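Local coordinates for insecticidal crystal protein Cry35Ab1 (Bacillus thuringiensis, PDB 4JP0), which forms one half of a binary insecticidal toxin, acting with a partner protein against western corn rootworm larvae, probably at the midgut epithelium, at residues 28-33 / 77-82; 70-75 / 89-94; 100-105 / 135-140. One frame throughout, in Å; residues are numbered along the deposited sequence. Where two conformers were deposited one is given.

Contact 1: 28-33 / 77-82; sequences SGVSLM and INVSTY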
ATOM      1  N   SER A  28       0.668 -17.418  24.401  1.00 17.39           N
ATOM      2  CA  SER A  28       1.767 -17.488  25.346  1.00 16.94           C
ATOM      3  C   SER A  28       2.331 -16.163  25.798  1.00 16.05           C
ATOM      4  O   SER A  28       2.555 -15.250  24.978  1.00 15.73           O
ATOM      5  CB  SER A  28       2.929 -18.232  24.677  1.00 15.66           C
ATOM      6  OG  SER A  28       3.959 -18.481  25.616  1.00 17.08           O
ATOM      7  N   GLY A  29       2.656 -16.095  27.094  1.00 15.13           N
ATOM      8  CA  GLY A  29       3.459 -14.997  27.610  1.00 14.99           C
ATOM      9  C   GLY A  29       4.882 -15.190  27.108  1.00 14.08           C
ATOM     10  O   GLY A  29       5.264 -16.284  26.679  1.00 14.47           O
ATOM     11  N   VAL A  30       5.680 -14.131  27.161  1.00 13.01           N
ATOM     12  CA  VAL A  30       7.090 -14.189  26.815  1.00 13.65           C
ATOM     13  C   VAL A  30       7.894 -14.291  28.115  1.00 14.00           C
ATOM     14  O   VAL A  30       7.675 -13.521  29.045  1.00 13.69           O
ATOM     15  CB  VAL A  30       7.530 -12.926  26.063  1.00 13.47           C
ATOM     16  CG1 VAL A  30       9.039 -13.003  25.734  1.00 15.05           C
ATOM     17  CG2 VAL A  30       6.721 -12.778  24.794  1.00 15.13           C
ATOM     18  N   SER A  31       8.801 -15.255  28.180  1.00 13.35           N
ATOM     19  CA  SER A  31       9.665 -15.447  29.353  1.00 14.16           C
ATOM     20  C   SER A  31      11.120 -15.494  28.918  1.00 13.09           C
ATOM     21  O   SER A  31      11.426 -15.307  27.759  1.00 11.66           O
ATOM     22  CB  SER A  31       9.344 -16.777  30.045  1.00 14.62           C
ATOM     23  OG  SER A  31       9.500 -17.850  29.074  1.00 16.14           O
ATOM     24  N   LEU A  32      12.011 -15.772  29.855  1.00 13.24           N
ATOM     25  CA  LEU A  32      13.424 -15.915  29.541  1.00 13.83           C
ATOM     26  C   LEU A  32      13.852 -17.330  29.857  1.00 14.96           C
ATOM     27  O   LEU A  32      13.706 -17.786  30.999  1.00 15.15           O
ATOM     28  CB  LEU A  32      14.282 -14.913  30.342  1.00 15.20           C
ATOM     29  CG  LEU A  32      14.078 -13.435  29.959  1.00 15.61           C
ATOM     30  CD1 LEU A  32      14.914 -12.456  30.836  1.00 15.38           C
ATOM     31  CD2 LEU A  32      14.407 -13.248  28.462  1.00 15.81           C
ATOM     32  N   MET A  33      14.470 -17.996  28.877  1.00 14.20           N
ATOM     33  CA  MET A  33      14.846 -19.408  29.032  1.00 15.68           C
ATOM     34  C   MET A  33      16.311 -19.581  28.743  1.00 16.36           C
ATOM     35  O   MET A  33      16.865 -18.848  27.909  1.00 14.34           O
ATOM     36  CB  MET A  33      14.085 -20.280  28.013  1.00 16.03           C
ATOM     37  CG  MET A  33      12.580 -20.387  28.297  1.00 18.44           C
ATOM     38  SD  MET A  33      12.297 -21.318  29.841  1.00 22.86           S
ATOM     39  CE  MET A  33      12.999 -22.886  29.335  1.00 25.07           C
ATOM     40  N   ILE A  77       4.675  -9.105  28.954  1.00 15.33           N
ATOM     41  CA  ILE A  77       4.629  -9.246  27.519  1.00 16.29           C
ATOM     42  C   ILE A  77       4.077 -10.618  27.198  1.00 15.85           C
ATOM     43  O   ILE A  77       4.505 -11.620  27.792  1.00 14.74           O
ATOM     44  CB  ILE A  77       6.051  -9.194  26.870  1.00 15.95           C
ATOM     45  CG1 ILE A  77       6.835  -7.941  27.281  1.00 20.41           C
ATOM     46  CG2 ILE A  77       5.884  -9.282  25.372  1.00 16.94           C
ATOM     47  CD1 ILE A  77       6.062  -6.672  27.092  1.00 27.67           C
ATOM     48  N   ASN A  78       3.139 -10.664  26.269  1.00 15.46           N
ATOM     49  CA  ASN A  78       2.699 -11.914  25.718  1.00 16.38           C
ATOM     50  C   ASN A  78       2.642 -11.738  24.209  1.00 17.04           C
ATOM     51  O   ASN A  78       3.074 -10.697  23.697  1.00 17.72           O
ATOM     52  CB  ASN A  78       1.322 -12.347  26.313  1.00 17.12           C
ATOM     53  CG  ASN A  78       0.193 -11.501  25.806  1.00 19.86           C
ATOM     54  OD1 ASN A  78       0.413 -10.510  25.119  1.00 21.17           O
ATOM     55  ND2 ASN A  78      -1.043 -11.898  26.118  1.00 26.45           N
ATOM     56  N   VAL A  79       2.226 -12.771  23.474  1.00 16.43           N
ATOM     57  CA  VAL A  79       2.029 -12.568  22.047  1.00 15.65           C
ATOM     58  C   VAL A  79       0.538 -12.535  21.772  1.00 16.01           C
ATOM     59  O   VAL A  79      -0.221 -13.372  22.318  1.00 16.35           O
ATOM     60  CB  VAL A  79       2.750 -13.610  21.144  1.00 16.22           C
ATOM     61  CG1 VAL A  79       4.250 -13.357  21.108  1.00 15.51           C
ATOM     62  CG2 VAL A  79       2.411 -15.114  21.575  1.00 14.11           C
ATOM     63  N   SER A  80       0.114 -11.552  20.964  1.00 15.10           N
ATOM     64  CA  SER A  80      -1.301 -11.430  20.626  1.00 15.46           C
ATOM     65  C   SER A  80      -1.454 -11.133  19.142  1.00 15.99           C
ATOM     66  O   SER A  80      -0.507 -10.716  18.470  1.00 15.38           O
ATOM     67  CB  SER A  80      -1.966 -10.274  21.396  0.34 15.91           C
ATOM     68  OG  SER A  80      -1.831 -10.389  22.798  0.34 14.87           O
ATOM     69  N   THR A  81      -2.655 -11.327  18.632  1.00 15.62           N
ATOM     70  CA  THR A  81      -2.905 -11.005  17.236  1.00 16.85           C
ATOM     71  C   THR A  81      -2.523  -9.547  16.902  1.00 17.50           C
ATOM     72  O   THR A  81      -2.962  -8.603  17.568  1.00 15.97           O
ATOM     73  CB  THR A  81      -4.394 -11.226  16.943  1.00 17.85           C
ATOM     74  OG1 THR A  81      -4.719 -12.595  17.205  1.00 19.59           O
ATOM     75  CG2 THR A  81      -4.699 -11.022  15.456  1.00 18.97           C
ATOM     76  N   TYR A  82      -1.763  -9.364  15.824  1.00 16.63           N
ATOM     77  CA  TYR A  82      -1.352  -8.048  15.436  1.00 17.98           C
ATOM     78  C   TYR A  82      -2.553  -7.182  15.198  1.00 19.24           C
ATOM     79  O   TYR A  82      -3.537  -7.616  14.591  1.00 19.44           O
ATOM     80  CB  TYR A  82      -0.515  -8.082  14.145  1.00 17.99           C
ATOM     81  CG  TYR A  82      -0.228  -6.702  13.616  1.00 18.88           C
ATOM     82  CD1 TYR A  82       0.499  -5.774  14.383  1.00 19.83           C
ATOM     83  CD2 TYR A  82      -0.690  -6.305  12.366  1.00 18.97           C
ATOM     84  CE1 TYR A  82       0.773  -4.494  13.916  1.00 18.68           C
ATOM     85  CE2 TYR A  82      -0.422  -5.029  11.889  1.00 19.60           C
ATOM     86  CZ  TYR A  82       0.302  -4.128  12.671  1.00 20.30           C
ATOM     87  OH  TYR A  82       0.580  -2.877  12.187  1.00 20.14           O
TER
HETATM   88  O   HOH W   1       6.434 -11.064  30.165  1.00 15.60           O

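Contact 2: 70-75 / 89-94; sequences WNVNND and QKWQIK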
ATOM      1  N   TRP A  70       4.626  -9.413  19.853  1.00 12.75           N
ATOM      2  CA  TRP A  70       4.788  -8.980  21.237  1.00 14.37           C
ATOM      3  C   TRP A  70       3.745  -7.919  21.574  1.00 14.12           C
ATOM      4  O   TRP A  70       3.515  -6.954  20.813  1.00 13.65           O
ATOM      5  CB  TRP A  70       6.201  -8.460  21.516  1.00 14.05           C
ATOM      6  CG  TRP A  70       7.281  -9.503  21.630  1.00 17.46           C
ATOM      7  CD1 TRP A  70       7.274 -10.806  21.173  1.00 14.84           C
ATOM      8  CD2 TRP A  70       8.549  -9.296  22.218  1.00 15.12           C
ATOM      9  NE1 TRP A  70       8.492 -11.405  21.448  1.00 13.61           N
ATOM     10  CE2 TRP A  70       9.282 -10.496  22.099  1.00 17.08           C
ATOM     11  CE3 TRP A  70       9.144  -8.206  22.848  1.00 16.01           C
ATOM     12  CZ2 TRP A  70      10.572 -10.632  22.596  1.00 17.53           C
ATOM     13  CZ3 TRP A  70      10.436  -8.346  23.330  1.00 19.85           C
ATOM     14  CH2 TRP A  70      11.124  -9.546  23.197  1.00 21.27           C
ATOM     15  N   ASN A  71       3.163  -8.064  22.753  1.00 13.62           N
ATOM     16  CA  ASN A  71       2.040  -7.274  23.136  1.00 15.34           C
ATOM     17  C   ASN A  71       2.139  -7.007  24.618  1.00 16.04           C
ATOM     18  O   ASN A  71       2.365  -7.914  25.388  1.00 16.08           O
ATOM     19  CB  ASN A  71       0.787  -8.098  22.816  1.00 15.49           C
ATOM     20  CG  ASN A  71      -0.507  -7.423  23.230  1.00 19.06           C
ATOM     21  OD1 ASN A  71      -1.091  -6.648  22.448  1.00 21.46           O
ATOM     22  ND2 ASN A  71      -1.026  -7.778  24.423  1.00 17.86           N
ATOM     23  N   VAL A  72       2.032  -5.741  25.006  1.00 17.21           N
ATOM     24  CA  VAL A  72       2.216  -5.386  26.396  1.00 18.34           C
ATOM     25  C   VAL A  72       0.891  -5.239  27.117  1.00 20.34           C
ATOM     26  O   VAL A  72      -0.000  -4.501  26.672  1.00 20.03           O
ATOM     27  CB  VAL A  72       2.978  -4.058  26.517  1.00 19.93           C
ATOM     28  CG1 VAL A  72       3.147  -3.631  27.991  1.00 19.09           C
ATOM     29  CG2 VAL A  72       4.328  -4.174  25.807  1.00 19.94           C
ATOM     30  N   ASN A  73       0.766  -5.937  28.233  1.00 20.27           N
ATOM     31  CA  ASN A  73      -0.419  -5.786  29.084  1.00 22.40           C
ATOM     32  C   ASN A  73       0.057  -5.684  30.516  1.00 21.88           C
ATOM     33  O   ASN A  73       0.721  -6.589  31.000  1.00 20.35           O
ATOM     34  CB  ASN A  73      -1.296  -7.006  28.994  1.00 23.86           C
ATOM     35  CG  ASN A  73      -2.006  -7.134  27.688  1.00 29.82           C
ATOM     36  OD1 ASN A  73      -1.986  -8.215  27.054  1.00 36.94           O
ATOM     37  ND2 ASN A  73      -2.704  -6.068  27.281  1.00 37.79           N
ATOM     38  N   ASN A  74      -0.248  -4.584  31.186  1.00 21.83           N
ATOM     39  CA  ASN A  74       0.158  -4.461  32.589  1.00 22.16           C
ATOM     40  C   ASN A  74       1.617  -4.842  32.860  1.00 21.39           C
ATOM     41  O   ASN A  74       1.922  -5.641  33.740  1.00 20.33           O
ATOM     42  CB  ASN A  74      -0.800  -5.294  33.446  1.00 23.66           C
ATOM     43  CG  ASN A  74      -2.259  -4.810  33.324  1.00 26.53           C
ATOM     44  OD1 ASN A  74      -2.523  -3.616  33.443  1.00 31.19           O
ATOM     45  ND2 ASN A  74      -3.195  -5.732  33.084  1.00 30.14           N
ATOM     46  N   ASP A  75       2.507  -4.285  32.047  1.00 20.34           N
ATOM     47  CA  ASP A  75       3.958  -4.452  32.195  1.00 21.34           C
ATOM     48  C   ASP A  75       4.484  -5.817  31.888  1.00 20.26           C
ATOM     49  O   ASP A  75       5.665  -6.064  32.088  1.00 19.07           O
ATOM     50  CB  ASP A  75       4.433  -4.043  33.591  1.00 21.68           C
ATOM     51  CG  ASP A  75       4.034  -2.622  33.937  1.00 26.75           C
ATOM     52  OD1 ASP A  75       4.132  -1.714  33.101  1.00 26.42           O
ATOM     53  OD2 ASP A  75       3.549  -2.426  35.170  1.00 29.40           O
ATOM     54  N   GLN A  89       1.690  -2.632  20.794  1.00 17.84           N
ATOM     55  CA  GLN A  89       2.482  -3.637  20.105  1.00 17.84           C
ATOM     56  C   GLN A  89       3.662  -2.995  19.377  1.00 17.01           C
ATOM     57  O   GLN A  89       4.389  -3.672  18.671  1.00 16.41           O
ATOM     58  CB  GLN A  89       1.615  -4.407  19.126  1.00 17.42           C
ATOM     59  CG  GLN A  89       0.523  -5.218  19.836  1.00 18.05           C
ATOM     60  CD  GLN A  89      -0.439  -5.853  18.868  1.00 17.81           C
ATOM     61  OE1 GLN A  89      -0.441  -5.522  17.691  1.00 16.72           O
ATOM     62  NE2 GLN A  89      -1.264  -6.750  19.356  1.00 17.28           N
ATOM     63  N   LYS A  90       3.832  -1.681  19.524  1.00 16.50           N
ATOM     64  CA  LYS A  90       4.938  -0.985  18.815  1.00 17.26           C
ATOM     65  C   LYS A  90       6.210  -0.845  19.662  1.00 16.82           C
ATOM     66  O   LYS A  90       6.148  -0.524  20.855  1.00 17.33           O
ATOM     67  CB  LYS A  90       4.491   0.409  18.341  1.00 17.17           C
ATOM     68  CG  LYS A  90       3.265   0.390  17.401  1.00 18.77           C
ATOM     69  CD  LYS A  90       3.047   1.787  16.780  1.00 23.15           C
ATOM     70  CE  LYS A  90       2.465   2.718  17.807  1.00 24.99           C
ATOM     71  NZ  LYS A  90       2.152   4.143  17.291  1.00 29.11           N
ATOM     72  N   TRP A  91       7.365  -1.062  19.058  1.00 16.18           N
ATOM     73  CA  TRP A  91       8.627  -1.025  19.798  1.00 16.64           C
ATOM     74  C   TRP A  91       9.650  -0.123  19.134  1.00 17.61           C
ATOM     75  O   TRP A  91       9.599   0.098  17.915  1.00 16.28           O
ATOM     76  CB  TRP A  91       9.226  -2.456  19.882  1.00 16.38           C
ATOM     77  CG  TRP A  91       8.257  -3.406  20.523  1.00 16.66           C
ATOM     78  CD1 TRP A  91       7.269  -4.105  19.913  1.00 16.46           C
ATOM     79  CD2 TRP A  91       8.164  -3.694  21.913  1.00 16.43           C
ATOM     80  NE1 TRP A  91       6.563  -4.827  20.842  1.00 16.23           N
ATOM     81  CE2 TRP A  91       7.103  -4.597  22.083  1.00 17.14           C
ATOM     82  CE3 TRP A  91       8.890  -3.284  23.038  1.00 15.88           C
ATOM     83  CZ2 TRP A  91       6.746  -5.111  23.335  1.00 17.50           C
ATOM     84  CZ3 TRP A  91       8.540  -3.794  24.280  1.00 16.49           C
ATOM     85  CH2 TRP A  91       7.469  -4.675  24.420  1.00 17.44           C
ATOM     86  N   GLN A  92      10.577   0.388  19.953  1.00 17.76           N
ATOM     87  CA  GLN A  92      11.765   1.079  19.485  1.00 19.22           C
ATOM     88  C   GLN A  92      12.920   0.221  19.923  1.00 19.26           C
ATOM     89  O   GLN A  92      12.863  -0.349  21.011  1.00 18.42           O
ATOM     90  CB  GLN A  92      11.903   2.475  20.117  1.00 20.23           C
ATOM     91  CG  GLN A  92      10.950   3.483  19.543  1.00 25.10           C
ATOM     92  CD  GLN A  92      11.067   4.824  20.231  1.00 31.44           C
ATOM     93  OE1 GLN A  92      10.080   5.335  20.749  1.00 38.31           O
ATOM     94  NE2 GLN A  92      12.285   5.394  20.259  1.00 34.15           N
ATOM     95  N   ILE A  93      13.944   0.073  19.080  1.00 19.04           N
ATOM     96  CA  ILE A  93      15.135  -0.696  19.472  1.00 20.20           C
ATOM     97  C   ILE A  93      16.299   0.254  19.335  1.00 21.64           C
ATOM     98  O   ILE A  93      16.613   0.706  18.246  1.00 22.65           O
ATOM     99  CB  ILE A  93      15.270  -1.922  18.568  1.00 21.08           C
ATOM    100  CG1 ILE A  93      14.025  -2.786  18.730  1.00 19.50           C
ATOM    101  CG2 ILE A  93      16.473  -2.743  18.933  1.00 19.96           C
ATOM    102  CD1 ILE A  93      14.081  -4.039  17.854  1.00 23.85           C
ATOM    103  N   LYS A  94      16.910   0.594  20.463  1.00 20.93           N
ATOM    104  CA  LYS A  94      17.854   1.689  20.539  1.00 22.55           C
ATOM    105  C   LYS A  94      19.242   1.160  20.836  1.00 22.39           C
ATOM    106  O   LYS A  94      19.438   0.530  21.854  1.00 20.46           O
ATOM    107  CB  LYS A  94      17.432   2.604  21.706  1.00 22.15           C
ATOM    108  CG  LYS A  94      15.941   2.999  21.723  1.00 25.93           C
ATOM    109  CD  LYS A  94      15.622   4.130  22.767  1.00 25.54           C
ATOM    110  CE  LYS A  94      15.823   3.641  24.231  1.00 26.45           C
ATOM    111  NZ  LYS A  94      15.743   4.766  25.270  1.00 29.07           N
TER
HETATM  112  O   HOH W   2       5.149  -6.213  18.519  1.00 13.68           O

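Contact 3: 100-105 / 135-140; sequences YVIQSD and WNLTSV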
ATOM      1  N   TYR A 100      21.397  -3.400  23.059  1.00 20.31           N
ATOM      2  CA  TYR A 100      20.247  -2.581  22.708  1.00 19.69           C
ATOM      3  C   TYR A 100      19.273  -2.445  23.848  1.00 18.39           C
ATOM      4  O   TYR A 100      19.119  -3.349  24.649  1.00 16.92           O
ATOM      5  CB  TYR A 100      19.443  -3.241  21.583  1.00 19.66           C
ATOM      6  CG  TYR A 100      20.127  -3.340  20.245  1.00 20.61           C
ATOM      7  CD1 TYR A 100      20.766  -4.511  19.850  1.00 22.69           C
ATOM      8  CD2 TYR A 100      20.109  -2.280  19.359  1.00 21.13           C
ATOM      9  CE1 TYR A 100      21.368  -4.622  18.613  1.00 25.87           C
ATOM     10  CE2 TYR A 100      20.711  -2.391  18.108  1.00 26.47           C
ATOM     11  CZ  TYR A 100      21.342  -3.557  17.742  1.00 27.67           C
ATOM     12  OH  TYR A 100      21.954  -3.649  16.497  1.00 29.36           O
ATOM     13  N   VAL A 101      18.591  -1.309  23.888  1.00 17.37           N
ATOM     14  CA  VAL A 101      17.487  -1.104  24.814  1.00 17.71           C
ATOM     15  C   VAL A 101      16.234  -1.284  23.979  1.00 17.65           C
ATOM     16  O   VAL A 101      16.155  -0.749  22.839  1.00 17.58           O
ATOM     17  CB  VAL A 101      17.510   0.327  25.408  1.00 18.05           C
ATOM     18  CG1 VAL A 101      16.198   0.643  26.196  1.00 17.24           C
ATOM     19  CG2 VAL A 101      18.758   0.496  26.294  1.00 20.95           C
ATOM     20  N   ILE A 102      15.278  -2.065  24.491  1.00 15.00           N
ATOM     21  CA  ILE A 102      14.049  -2.325  23.751  1.00 14.82           C
ATOM     22  C   ILE A 102      12.955  -1.597  24.485  1.00 15.07           C
ATOM     23  O   ILE A 102      12.649  -1.892  25.632  1.00 14.13           O
ATOM     24  CB  ILE A 102      13.774  -3.853  23.605  1.00 14.94           C
ATOM     25  CG1 ILE A 102      14.890  -4.487  22.770  1.00 14.78           C
ATOM     26  CG2 ILE A 102      12.435  -4.070  22.917  1.00 15.12           C
ATOM     27  CD1 ILE A 102      14.961  -6.048  22.802  1.00 13.89           C
ATOM     28  N   GLN A 103      12.381  -0.609  23.819  1.00 14.02           N
ATOM     29  CA  GLN A 103      11.435   0.268  24.495  1.00 14.70           C
ATOM     30  C   GLN A 103      10.023   0.164  23.902  1.00 15.95           C
ATOM     31  O   GLN A 103       9.823   0.235  22.678  1.00 15.09           O
ATOM     32  CB  GLN A 103      11.938   1.690  24.361  1.00 15.00           C
ATOM     33  CG  GLN A 103      11.017   2.769  24.993  1.00 18.49           C
ATOM     34  CD  GLN A 103      11.656   4.138  24.938  1.00 25.50           C
ATOM     35  OE1 GLN A 103      12.753   4.338  25.454  1.00 28.50           O
ATOM     36  NE2 GLN A 103      10.973   5.085  24.297  1.00 29.23           N
ATOM     37  N   SER A 104       9.050  -0.005  24.784  1.00 15.20           N
ATOM     38  CA  SER A 104       7.649  -0.026  24.367  1.00 16.31           C
ATOM     39  C   SER A 104       7.168   1.385  23.963  1.00 17.83           C
ATOM     40  O   SER A 104       7.732   2.413  24.377  1.00 16.35           O
ATOM     41  CB  SER A 104       6.774  -0.554  25.520  1.00 16.47           C
ATOM     42  OG  SER A 104       5.386  -0.327  25.254  1.00 17.07           O
ATOM     43  N   ASP A 105       6.132   1.421  23.142  1.00 18.28           N
ATOM     44  CA  ASP A 105       5.447   2.666  22.831  1.00 20.15           C
ATOM     45  C   ASP A 105       5.041   3.429  24.089  1.00 20.42           C
ATOM     46  O   ASP A 105       4.954   4.657  24.062  1.00 19.81           O
ATOM     47  CB  ASP A 105       4.153   2.398  22.053  1.00 22.41           C
ATOM     48  CG  ASP A 105       3.556   3.670  21.528  1.00 26.43           C
ATOM     49  OD1 ASP A 105       2.519   4.152  22.062  1.00 31.22           O
ATOM     50  OD2 ASP A 105       4.129   4.294  20.613  1.00 32.10           O
ATOM     51  N   TRP A 135      20.027  -5.792  25.797  1.00 12.91           N
ATOM     52  CA  TRP A 135      19.643  -6.973  25.028  1.00 13.22           C
ATOM     53  C   TRP A 135      20.484  -7.115  23.772  1.00 14.26           C
ATOM     54  O   TRP A 135      20.864  -6.122  23.146  1.00 13.97           O
ATOM     55  CB  TRP A 135      18.153  -6.852  24.617  1.00 12.70           C
ATOM     56  CG  TRP A 135      17.258  -6.703  25.816  1.00 12.72           C
ATOM     57  CD1 TRP A 135      16.948  -5.566  26.460  1.00 15.31           C
ATOM     58  CD2 TRP A 135      16.714  -7.769  26.598  1.00 12.91           C
ATOM     59  NE1 TRP A 135      16.193  -5.828  27.580  1.00 11.45           N
ATOM     60  CE2 TRP A 135      16.030  -7.182  27.691  1.00 13.24           C
ATOM     61  CE3 TRP A 135      16.667  -9.159  26.442  1.00 11.29           C
ATOM     62  CZ2 TRP A 135      15.335  -7.934  28.643  1.00 13.88           C
ATOM     63  CZ3 TRP A 135      15.962  -9.921  27.380  1.00 11.13           C
ATOM     64  CH2 TRP A 135      15.303  -9.300  28.478  1.00 12.77           C
ATOM     65  N   ASN A 136      20.729  -8.371  23.395  1.00 14.79           N
ATOM     66  CA  ASN A 136      21.486  -8.688  22.214  1.00 15.15           C
ATOM     67  C   ASN A 136      20.595  -9.349  21.203  1.00 16.45           C
ATOM     68  O   ASN A 136      19.756 -10.146  21.576  1.00 12.77           O
ATOM     69  CB  ASN A 136      22.598  -9.651  22.591  1.00 15.39           C
ATOM     70  CG  ASN A 136      23.613  -8.998  23.527  1.00 18.49           C
ATOM     71  OD1 ASN A 136      24.067  -7.864  23.286  1.00 19.46           O
ATOM     72  ND2 ASN A 136      23.938  -9.680  24.608  1.00 19.54           N
ATOM     73  N   LEU A 137      20.819  -9.019  19.922  1.00 17.22           N
ATOM     74  CA  LEU A 137      20.072  -9.628  18.826  1.00 19.22           C
ATOM     75  C   LEU A 137      21.012 -10.475  18.008  1.00 19.98           C
ATOM     76  O   LEU A 137      22.061  -9.974  17.511  1.00 23.01           O
ATOM     77  CB  LEU A 137      19.366  -8.566  17.970  1.00 20.68           C
ATOM     78  CG  LEU A 137      17.926  -8.247  18.447  1.00 22.00           C
ATOM     79  CD1 LEU A 137      17.895  -7.531  19.763  1.00 25.06           C
ATOM     80  CD2 LEU A 137      17.182  -7.416  17.382  1.00 26.96           C
ATOM     81  N   THR A 138      20.678 -11.752  17.875  1.00 17.30           N
ATOM     82  CA  THR A 138      21.516 -12.669  17.133  1.00 18.88           C
ATOM     83  C   THR A 138      20.766 -13.125  15.891  1.00 17.88           C
ATOM     84  O   THR A 138      19.683 -13.667  16.012  1.00 17.56           O
ATOM     85  CB  THR A 138      21.787 -13.892  18.027  1.00 19.48           C
ATOM     86  OG1 THR A 138      22.438 -13.464  19.238  1.00 20.61           O
ATOM     87  CG2 THR A 138      22.767 -14.872  17.351  1.00 23.60           C
ATOM     88  N   SER A 139      21.323 -12.896  14.713  1.00 17.65           N
ATOM     89  CA  SER A 139      20.686 -13.350  13.462  1.00 17.75           C
ATOM     90  C   SER A 139      20.888 -14.840  13.202  1.00 17.41           C
ATOM     91  O   SER A 139      22.029 -15.305  13.147  1.00 17.76           O
ATOM     92  CB  SER A 139      21.243 -12.576  12.278  1.00 19.18           C
ATOM     93  OG  SER A 139      20.571 -13.025  11.088  1.00 21.78           O
ATOM     94  N   VAL A 140      19.804 -15.595  13.047  1.00 15.65           N
ATOM     95  CA  VAL A 140      19.946 -17.029  12.793  1.00 16.04           C
ATOM     96  C   VAL A 140      19.515 -17.379  11.403  1.00 15.79           C
ATOM     97  O   VAL A 140      19.756 -18.507  10.970  1.00 15.33           O
ATOM     98  CB  VAL A 140      19.158 -17.921  13.846  1.00 17.32           C
ATOM     99  CG1 VAL A 140      19.744 -17.732  15.215  1.00 18.92           C
ATOM    100  CG2 VAL A 140      17.668 -17.574  13.851  1.00 15.67           C
TER

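Contact 1: 28-33 / 77-82
Gly29 and Asn78 face each other in a single backbone bridge with their CA atoms 3.7 Å apart, and one hydrogen bond closes it at each end. The amide of Val30 gives its proton to Ile77 O over 2.8 Å in an almost straight bond (173°), while Val79 N reaches Ser28 O at 2.9 Å with more bend (154°). Beside this bridge Val30 and Ile77 lie next to each other, pointing the same way, and their CG2 methyls meet at 3.6 Å. With CG1 of Val30 anti to its backbone N (chi1 179°), CG2 is the branch left to face Ile77. Such beta-branched residues suit a strand because their short, stiff side chains pack close to the main chain. At the other end Val79 sets CG2 3.4 Å from Ser28 O, flanking the carbonyl that its own amide binds. Gly29 adds no side chain, and its CA rests 3.6 Å from Asn78 CB. Serine suits position 28 because its small hydroxyl folds back on the main chain: OG donates to Gly29 O and accepts from the amide of Tyr22 in strand 18-22. A water accepts from Ile77 N at 2.9 Å and sits close to Val30 O. Two backbone bonds thus align residues 28-30 with strand 76-80 of the 69-73/76-80 hairpin in the ricin-type beta-trefoil, and methyls pack beside them.

Contact 2: 70-75 / 89-94
Trp70 drives the edge of its indole into the face of Trp91, an edge-to-face pair with six-membered ring centroids 5.6 Å apart and planes at 84°. CE3 of Trp70 is the atom over that face, displaced toward the rim, and Trp70 CB packs 3.7 Å from Trp91 NE1. On the same large indole, Val72 brings its CG2 methyl to 3.5 Å from Trp91 CH2. Broad aromatic surfaces and a compact branched residue fill this apolar half tightly. The other half is polar and more loosely joined. Turned away from its own backbone N (chi1 177°), the side chain of Asn71 carries OD1 out to accept a proton from Gln89 NE2 at 3.1 Å (157°). The two amides stand steeply inclined to each other. Each has further ties: Asn71 ND2 to Asn78 OD1, Gln89 NE2 to Thr81 O and Gln89 OE1 to Ser83 N. One water ties the two segments together, donating to Trp70 O at 2.9 Å and Gln89 O at 2.7 Å and weakly accepting from Trp91 NE1. Beyond Val72 the strand runs out to exposed Asn73, and the chain turns at Asn74 and Asp75. Gln89 and Trp91 match the QxW signature of ricin-type beta-trefoils. Strands surround the contact: Trp47 meets Trp70 edge-to-face, Ile59 of strand 56-61 touches both indoles, and Trp91 also packs on Ile77 of strand 76-80 and Ile102 of strand 99-104.

Contact 3: 100-105 / 135-140
Trp135 and Tyr100 each turn a ring edge toward the other's backbone carbonyl: Tyr100 O lies in the plane of the indole, 3.6 Å from Trp135 CD1, and Trp135 O lies near the plane of the phenol ring, 3.7 Å from Tyr100 CD1. Aliphatic groups approach both rings obliquely, Ile102 CD1 the indole and Leu137 CD1 the phenol. The setting is the beta-trefoil of the ricin B-type lectin family, and Trp135 is the tryptophan of a QxW motif, the signature of that fold. Here two strands touch near one end only. Tyr100 and Trp135 form an antiparallel hydrogen-bonded pair, with CA atoms 5.0 Å apart, but the strand axes run at 99° to each other, so the pairing stops after this single bridge. Its two bonds are reciprocal, both with the donor in the carbonyl plane; that from Tyr100 N to Trp135 O is the more bent at the hydrogen (131°). Past the bridge, side chains take over. Ile102 and Trp135 cross at about a right angle, as do Tyr100 and Leu137, whose CD1 atoms meet at 4.2 Å. Ile102 and Leu137 suit this corner because their terminal methyls extend far enough to reach the other segment as the strands diverge. With CG held beside the backbone N (chi1 -58°), Trp135 sets its indole edge at Tyr100 O, and the buried ring is tethered by NE1 to Leu110 O of strand 109-112. Tyr100 also packs on Ile93 of the adjacent strand 91-96. Beside the pair, the CD1 methyl at the tip of Ile102 rests 3.8 Å from Trp135 CB.

In the fold
All three contacts lie in the beta-trefoil lectin-like domain, on one side of the molecule and 25 to 28 Å from the centre of the whole chain. Contact 2 is the middle piece, its centre about 10 Å from that of contact 1 and about 11 Å from that of contact 3. Towards contact 1 it is joined through the hairpin of strands 69-73 and 76-80, where Asn71 N lies 2.8 Å from Asn78 O. Towards contact 3 the link is the hairpin of strands 91-96 and 99-104, and Trp91 CE3 packs 3.6 Å from Ile102 CG2. Contacts 1 and 3, about 15 Å apart between centres, still touch where Leu32 CD2 meets Trp135 CZ3 at 3.8 Å.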